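Local coordinates for CHIR AB1 (PDB 2VSD), which probably serves as an avian Fc receptor of immune cells, this piece being its immunoglobulin domain, the antibody-binding part of a membrane protein, at residues L3-G15 with D20-A32. Sequence-based numbering, arbitrary orientation.
Unlike the reference sequence in segment 3-15: Q5 (reference Arg). Unlike the reference sequence in segment 20-32: T21 (reference Asn).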
ATOM      1  N   LEU A   3       3.021  18.673   1.010  1.00 43.87           N
ATOM      2  CA  LEU A   3       3.714  17.441   0.528  1.00 43.74           C
ATOM      3  C   LEU A   3       3.899  17.438  -1.013  1.00 42.66           C
ATOM      4  O   LEU A   3       2.949  17.187  -1.754  1.00 42.73           O
ATOM      5  CB  LEU A   3       2.971  16.180   1.018  1.00 44.34           C
ATOM      6  CG  LEU A   3       3.911  14.994   1.225  1.00 45.11           C
ATOM      7  CD1 LEU A   3       3.477  14.001   2.289  1.00 45.31           C
ATOM      8  CD2 LEU A   3       4.014  14.303  -0.073  1.00 46.97           C
ATOM      9  N   PRO A   4       5.124  17.738  -1.492  1.00 41.23           N
ATOM     10  CA  PRO A   4       5.357  17.823  -2.941  1.00 39.72           C
ATOM     11  C   PRO A   4       5.194  16.481  -3.697  1.00 38.03           C
ATOM     12  O   PRO A   4       5.770  15.473  -3.292  1.00 37.16           O
ATOM     13  CB  PRO A   4       6.805  18.307  -3.036  1.00 39.79           C
ATOM     14  CG  PRO A   4       7.414  17.957  -1.726  1.00 40.84           C
ATOM     15  CD  PRO A   4       6.341  18.045  -0.719  1.00 41.16           C
ATOM     16  N   GLN A   5       4.412  16.517  -4.775  1.00 36.43           N
ATOM     17  CA  GLN A   5       4.193  15.379  -5.675  1.00 35.10           C
ATOM     18  C   GLN A   5       5.527  14.772  -6.105  1.00 32.76           C
ATOM     19  O   GLN A   5       6.428  15.512  -6.534  1.00 32.31           O
ATOM     20  CB  GLN A   5       3.396  15.842  -6.901  1.00 35.41           C
ATOM     21  CG  GLN A   5       3.064  14.737  -7.922  1.00 37.05           C
ATOM     22  CD  GLN A   5       2.548  15.269  -9.264  1.00 37.93           C
ATOM     23  OE1 GLN A   5       2.843  16.400  -9.675  1.00 43.60           O
ATOM     24  NE2 GLN A   5       1.785  14.449  -9.953  1.00 39.65           N
ATOM     25  N   PRO A   6       5.672  13.428  -5.989  1.00 30.66           N
ATOM     26  CA  PRO A   6       6.921  12.821  -6.445  1.00 29.08           C
ATOM     27  C   PRO A   6       6.938  12.692  -7.975  1.00 27.43           C
ATOM     28  O   PRO A   6       5.911  12.844  -8.614  1.00 27.75           O
ATOM     29  CB  PRO A   6       6.905  11.442  -5.769  1.00 29.06           C
ATOM     30  CG  PRO A   6       5.427  11.095  -5.671  1.00 29.68           C
ATOM     31  CD  PRO A   6       4.726  12.425  -5.435  1.00 29.87           C
ATOM     32  N   SER A   7       8.098  12.409  -8.544  1.00 26.58           N
ATOM     33  CA  SER A   7       8.162  12.101  -9.978  1.00 26.03           C
ATOM     34  C   SER A   7       8.889  10.779 -10.213  1.00 25.65           C
ATOM     35  O   SER A   7       9.764  10.380  -9.449  1.00 26.07           O
ATOM     36  CB  SER A   7       8.844  13.248 -10.733  1.00 26.12           C
ATOM     37  OG  SER A   7      10.186  13.314 -10.329  1.00 27.84           O
ATOM     38  N   LEU A   8       8.527  10.107 -11.294  1.00 24.86           N
ATOM     39  CA  LEU A   8       8.938   8.719 -11.497  1.00 23.84           C
ATOM     40  C   LEU A   8       9.647   8.657 -12.844  1.00 24.16           C
ATOM     41  O   LEU A   8       9.196   9.274 -13.836  1.00 23.68           O
ATOM     42  CB  LEU A   8       7.696   7.817 -11.451  1.00 24.17           C
ATOM     43  CG  LEU A   8       7.829   6.290 -11.579  1.00 21.18           C
ATOM     44  CD1 LEU A   8       8.658   5.678 -10.459  1.00 23.24           C
ATOM     45  CD2 LEU A   8       6.402   5.665 -11.684  1.00 21.78           C
ATOM     46  N   SER A   9      10.781   7.968 -12.868  1.00 24.65           N
ATOM     47  CA  SER A   9      11.428   7.687 -14.135  1.00 25.14           C
ATOM     48  C   SER A   9      11.565   6.180 -14.331  1.00 24.49           C
ATOM     49  O   SER A   9      11.596   5.410 -13.364  1.00 24.01           O
ATOM     50  CB  SER A   9      12.785   8.392 -14.221  1.00 25.97           C
ATOM     51  OG  SER A   9      13.668   7.901 -13.243  1.00 30.27           O
ATOM     52  N   LEU A  10      11.632   5.781 -15.589  1.00 23.74           N
ATOM     53  CA  LEU A  10      11.798   4.376 -15.956  1.00 22.58           C
ATOM     54  C   LEU A  10      13.024   4.181 -16.846  1.00 23.28           C
ATOM     55  O   LEU A  10      13.148   4.861 -17.876  1.00 22.15           O
ATOM     56  CB  LEU A  10      10.536   3.910 -16.665  1.00 23.49           C
ATOM     57  CG  LEU A  10      10.629   2.618 -17.493  1.00 22.69           C
ATOM     58  CD1 LEU A  10      10.762   1.400 -16.580  1.00 21.34           C
ATOM     59  CD2 LEU A  10       9.419   2.482 -18.415  1.00 22.89           C
ATOM     60  N   HIS A  11      13.901   3.243 -16.477  1.00 22.97           N
ATOM     61  CA  HIS A  11      15.096   2.951 -17.302  1.00 25.00           C
ATOM     62  C   HIS A  11      15.321   1.452 -17.305  1.00 23.84           C
ATOM     63  O   HIS A  11      15.344   0.843 -16.245  1.00 23.18           O
ATOM     64  CB  HIS A  11      16.357   3.637 -16.752  1.00 26.24           C
ATOM     65  CG  HIS A  11      16.264   5.138 -16.716  1.00 31.78           C
ATOM     66  ND1 HIS A  11      15.845   5.830 -15.599  1.00 37.18           N
ATOM     67  CD2 HIS A  11      16.471   6.070 -17.677  1.00 36.48           C
ATOM     68  CE1 HIS A  11      15.826   7.126 -15.862  1.00 38.53           C
ATOM     69  NE2 HIS A  11      16.198   7.299 -17.119  1.00 38.38           N
ATOM     70  N   PRO A  12      15.478   0.846 -18.491  1.00 24.82           N
ATOM     71  CA  PRO A  12      15.254   1.423 -19.807  1.00 24.64           C
ATOM     72  C   PRO A  12      13.749   1.585 -20.062  1.00 25.08           C
ATOM     73  O   PRO A  12      12.930   0.900 -19.423  1.00 23.11           O
ATOM     74  CB  PRO A  12      15.820   0.347 -20.743  1.00 25.15           C
ATOM     75  CG  PRO A  12      15.569  -0.939 -19.962  1.00 26.31           C
ATOM     76  CD  PRO A  12      15.898  -0.564 -18.571  1.00 24.41           C
ATOM     77  N   SER A  13      13.386   2.466 -20.991  1.00 24.71           N
ATOM     78  CA  SER A  13      11.967   2.657 -21.314  1.00 24.71           C
ATOM     79  C   SER A  13      11.605   2.172 -22.725  1.00 23.65           C
ATOM     80  O   SER A  13      10.436   1.929 -23.018  1.00 22.45           O
ATOM     81  CB  SER A  13      11.582   4.122 -21.141  1.00 25.53           C
ATOM     82  OG  SER A  13      12.499   4.937 -21.846  1.00 27.90           O
ATOM     83  N   GLN A  14      12.613   2.026 -23.591  1.00 22.94           N
ATOM     84  CA  GLN A  14      12.386   1.580 -24.966  1.00 22.73           C
ATOM     85  C   GLN A  14      12.984   0.208 -25.219  1.00 23.21           C
ATOM     86  O   GLN A  14      14.051  -0.094 -24.667  1.00 24.23           O
ATOM     87  CB  GLN A  14      12.954   2.574 -25.983  1.00 22.64           C
ATOM     88  CG  GLN A  14      12.443   4.019 -25.790  1.00 20.81           C
ATOM     89  CD  GLN A  14      10.987   4.168 -26.154  1.00 22.67           C
ATOM     90  OE1 GLN A  14      10.483   3.430 -27.002  1.00 22.75           O
ATOM     91  NE2 GLN A  14      10.290   5.112 -25.496  1.00 20.58           N
ATOM     92  N   GLY A  15      12.282  -0.576 -26.037  1.00 22.71           N
ATOM     93  CA  GLY A  15      12.678  -1.938 -26.424  1.00 24.68           C
ATOM     94  C   GLY A  15      12.793  -2.921 -25.247  1.00 24.76           C
ATOM     95  O   GLY A  15      13.572  -3.875 -25.304  1.00 24.97           O
ATOM     96  N   ASP A  20      14.317  -8.720 -19.231  1.00 22.96           N
ATOM     97  CA  ASP A  20      15.111  -7.535 -18.957  1.00 23.16           C
ATOM     98  C   ASP A  20      14.857  -7.054 -17.539  1.00 23.74           C
ATOM     99  O   ASP A  20      13.807  -7.335 -16.979  1.00 23.93           O
ATOM    100  CB  ASP A  20      14.753  -6.399 -19.909  1.00 23.03           C
ATOM    101  CG  ASP A  20      15.206  -6.631 -21.304  1.00 24.62           C
ATOM    102  OD1 ASP A  20      15.979  -7.594 -21.575  1.00 23.63           O
ATOM    103  OD2 ASP A  20      14.739  -5.845 -22.151  1.00 24.54           O
ATOM    104  N   THR A  21      15.819  -6.333 -16.958  1.00 23.11           N
ATOM    105  CA  THR A  21      15.634  -5.711 -15.642  1.00 24.73           C
ATOM    106  C   THR A  21      15.330  -4.213 -15.829  1.00 23.37           C
ATOM    107  O   THR A  21      16.002  -3.517 -16.614  1.00 25.62           O
ATOM    108  CB  THR A  21      16.882  -5.986 -14.719  1.00 24.89           C
ATOM    109  OG1 THR A  21      16.995  -7.398 -14.558  1.00 28.37           O
ATOM    110  CG2 THR A  21      16.727  -5.324 -13.326  1.00 27.68           C
ATOM    111  N   VAL A  22      14.273  -3.732 -15.180  1.00 22.41           N
ATOM    112  CA  VAL A  22      13.924  -2.318 -15.232  1.00 21.45           C
ATOM    113  C   VAL A  22      14.060  -1.685 -13.850  1.00 21.83           C
ATOM    114  O   VAL A  22      13.957  -2.358 -12.829  1.00 22.28           O
ATOM    115  CB  VAL A  22      12.501  -2.032 -15.798  1.00 21.45           C
ATOM    116  CG1 VAL A  22      12.368  -2.509 -17.242  1.00 21.64           C
ATOM    117  CG2 VAL A  22      11.392  -2.698 -14.905  1.00 21.90           C
ATOM    118  N   THR A  23      14.281  -0.377 -13.853  1.00 20.45           N
ATOM    119  CA  THR A  23      14.405   0.386 -12.638  1.00 21.73           C
ATOM    120  C   THR A  23      13.423   1.537 -12.740  1.00 20.79           C
ATOM    121  O   THR A  23      13.463   2.341 -13.704  1.00 20.72           O
ATOM    122  CB  THR A  23      15.836   0.961 -12.458  1.00 21.34           C
ATOM    123  OG1 THR A  23      16.770  -0.115 -12.289  1.00 26.28           O
ATOM    124  CG2 THR A  23      15.871   1.832 -11.197  1.00 24.77           C
ATOM    125  N   LEU A  24      12.554   1.618 -11.742  1.00 21.01           N
ATOM    126  CA  LEU A  24      11.622   2.709 -11.586  1.00 21.21           C
ATOM    127  C   LEU A  24      12.135   3.542 -10.428  1.00 22.11           C
ATOM    128  O   LEU A  24      12.186   3.066  -9.286  1.00 22.39           O
ATOM    129  CB  LEU A  24      10.220   2.178 -11.216  1.00 21.10           C
ATOM    130  CG  LEU A  24       9.333   1.553 -12.299  1.00 22.97           C
ATOM    131  CD1 LEU A  24       8.854   2.597 -13.309  1.00 19.42           C
ATOM    132  CD2 LEU A  24       9.972   0.350 -12.987  1.00 23.41           C
ATOM    133  N   ARG A  25      12.535   4.766 -10.728  1.00 22.27           N
ATOM    134  CA  ARG A  25      13.182   5.597  -9.722  1.00 23.71           C
ATOM    135  C   ARG A  25      12.190   6.680  -9.300  1.00 23.75           C
ATOM    136  O   ARG A  25      11.720   7.488 -10.139  1.00 22.78           O
ATOM    137  CB  ARG A  25      14.483   6.176 -10.302  1.00 23.89           C
ATOM    138  CG  ARG A  25      15.240   7.057  -9.364  1.00 28.94           C
ATOM    139  CD  ARG A  25      16.598   7.437  -9.964  1.00 35.93           C
ATOM    140  NE  ARG A  25      17.211   8.527  -9.200  1.00 38.28           N
ATOM    141  CZ  ARG A  25      18.076   8.363  -8.202  1.00 40.48           C
ATOM    142  NH1 ARG A  25      18.461   7.144  -7.828  1.00 41.19           N
ATOM    143  NH2 ARG A  25      18.570   9.432  -7.585  1.00 41.04           N
ATOM    144  N   CYS A  26      11.878   6.709  -8.003  1.00 24.51           N
ATOM    145  CA  CYS A  26      10.881   7.634  -7.490  1.00 24.99           C
ATOM    146  C   CYS A  26      11.630   8.740  -6.783  1.00 25.98           C
ATOM    147  O   CYS A  26      12.310   8.488  -5.768  1.00 26.42           O
ATOM    148  CB  CYS A  26       9.912   6.957  -6.510  1.00 24.71           C
ATOM    149  SG  CYS A  26       8.529   8.025  -5.972  1.00 26.43           S
ATOM    150  N   HIS A  27      11.501   9.944  -7.322  1.00 27.84           N
ATOM    151  CA  HIS A  27      12.222  11.121  -6.799  1.00 29.07           C
ATOM    152  C   HIS A  27      11.382  11.895  -5.818  1.00 29.40           C
ATOM    153  O   HIS A  27      10.271  12.287  -6.132  1.00 28.24           O
ATOM    154  CB  HIS A  27      12.598  12.058  -7.944  1.00 30.03           C
ATOM    155  CG  HIS A  27      13.509  11.434  -8.951  1.00 33.30           C
ATOM    156  ND1 HIS A  27      13.045  10.814 -10.095  1.00 37.01           N
ATOM    157  CD2 HIS A  27      14.859  11.333  -8.988  1.00 37.90           C
ATOM    158  CE1 HIS A  27      14.069  10.352 -10.791  1.00 35.85           C
ATOM    159  NE2 HIS A  27      15.183  10.659 -10.144  1.00 35.90           N
ATOM    160  N   LEU A  28      11.924  12.133  -4.627  1.00 31.16           N
ATOM    161  CA  LEU A  28      11.198  12.926  -3.639  1.00 34.04           C
ATOM    162  C   LEU A  28      12.156  13.692  -2.724  1.00 35.47           C
ATOM    163  O   LEU A  28      13.367  13.550  -2.868  1.00 34.86           O
ATOM    164  CB  LEU A  28      10.147  12.093  -2.869  1.00 34.25           C
ATOM    165  CG  LEU A  28      10.144  10.674  -2.248  1.00 36.08           C
ATOM    166  CD1 LEU A  28      11.083   9.638  -2.882  1.00 35.46           C
ATOM    167  CD2 LEU A  28      10.258  10.666  -0.708  1.00 35.93           C
ATOM    168  N   PRO A  29      11.615  14.516  -1.800  1.00 37.36           N
ATOM    169  CA  PRO A  29      12.499  15.286  -0.908  1.00 38.65           C
ATOM    170  C   PRO A  29      13.339  14.450   0.060  1.00 40.06           C
ATOM    171  O   PRO A  29      13.044  13.270   0.306  1.00 40.21           O
ATOM    172  CB  PRO A  29      11.530  16.185  -0.130  1.00 38.49           C
ATOM    173  CG  PRO A  29      10.280  16.232  -0.956  1.00 38.56           C
ATOM    174  CD  PRO A  29      10.201  14.832  -1.545  1.00 37.40           C
ATOM    175  N   ARG A  30      14.371  15.082   0.627  1.00 41.04           N
ATOM    176  CA  ARG A  30      15.261  14.422   1.584  1.00 41.68           C
ATOM    177  C   ARG A  30      14.636  14.373   2.979  1.00 41.77           C
ATOM    178  O   ARG A  30      15.138  14.990   3.939  1.00 41.01           O
ATOM    179  CB  ARG A  30      16.617  15.128   1.639  1.00 42.33           C
ATOM    180  CG  ARG A  30      17.452  14.980   0.375  1.00 44.79           C
ATOM    181  CD  ARG A  30      18.840  15.523   0.632  1.00 49.13           C
ATOM    182  NE  ARG A  30      19.567  15.819  -0.597  1.00 52.91           N
ATOM    183  CZ  ARG A  30      20.489  15.026  -1.136  1.00 55.61           C
ATOM    184  NH1 ARG A  30      20.802  13.866  -0.562  1.00 56.31           N
ATOM    185  NH2 ARG A  30      21.105  15.395  -2.254  1.00 56.44           N
ATOM    186  N   MET A  31      13.512  13.666   3.068  1.00 40.97           N
ATOM    187  CA  MET A  31      12.890  13.292   4.341  1.00 41.23           C
ATOM    188  C   MET A  31      12.797  11.770   4.386  1.00 39.84           C
ATOM    189  O   MET A  31      12.711  11.133   3.342  1.00 40.38           O
ATOM    190  CB  MET A  31      11.490  13.896   4.449  1.00 41.07           C
ATOM    191  CG  MET A  31      10.556  13.552   3.283  1.00 41.90           C
ATOM    192  SD  MET A  31       8.951  14.340   3.418  1.00 44.93           S
ATOM    193  CE  MET A  31       9.278  15.999   2.805  1.00 45.74           C
ATOM    194  N   ALA A  32      12.828  11.182   5.574  1.00 38.33           N
ATOM    195  CA  ALA A  32      12.573   9.743   5.716  1.00 36.50           C
ATOM    196  C   ALA A  32      11.119   9.468   5.305  1.00 34.52           C
ATOM    197  O   ALA A  32      10.208  10.205   5.673  1.00 34.29           O
ATOM    198  CB  ALA A  32      12.846   9.269   7.162  1.00 35.87           C
TER
HETATM  199  O   HOH W   1      15.005   4.838 -13.314  1.00 34.02           O
HETATM  200  O   HOH W   2      17.511  -1.110 -15.154  1.00 44.05           O
HETATM  201  O   HOH W   3      15.186  -6.282 -24.944  1.00 42.26           O
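S7, S9 and H11 pair with H27, R25 and T23 in an antiparallel ladder, each couple joined by two backbone hydrogen bonds. The H27 N to S7 O bond, at 2.8 Å, is nearly straight (175°), whereas S7 N reaches a lone pair of H27 O at 3.2 Å.

On the face bearing these six residues, polar side chains suit a partly solvated surface. With CG opposite its own carbonyl carbon (chi1 -61°), the H27 ring lies along strand 7-11: ND1 adds a weak bond to S7 O, and CE1 stands 3.5 Å from S9 OG, both partners at the ring edge. Replacing the imidazole with an alanine would probably cost S7 O its second, weak donor and leave S9 OG without its ring neighbour. A water in the plane of the H11 ring sits 2.6 Å from ND1 and donates to T23 O.

The other face is apolar. L8 CD1 rests 3.9 Å from L24 CB, and L10, alongside L24, brings CD1 within 3.8 Å of L24 CD2; branched leucines fill the core between the sheets. P6 CB lies 3.8 Å from C26 SG, which forms the immunoglobulin disulfide with C73.

Strand 7-11 edges its sheet, while 21-27, in the middle, also pairs antiparallel with strand 55-61, where R25 salt-bridges E57 and T23 hydrogen-bonds S59. Across the sandwich, L8 and L24 meet L37 of strand 33-39, and L10 packs on V90 of strand 81-92.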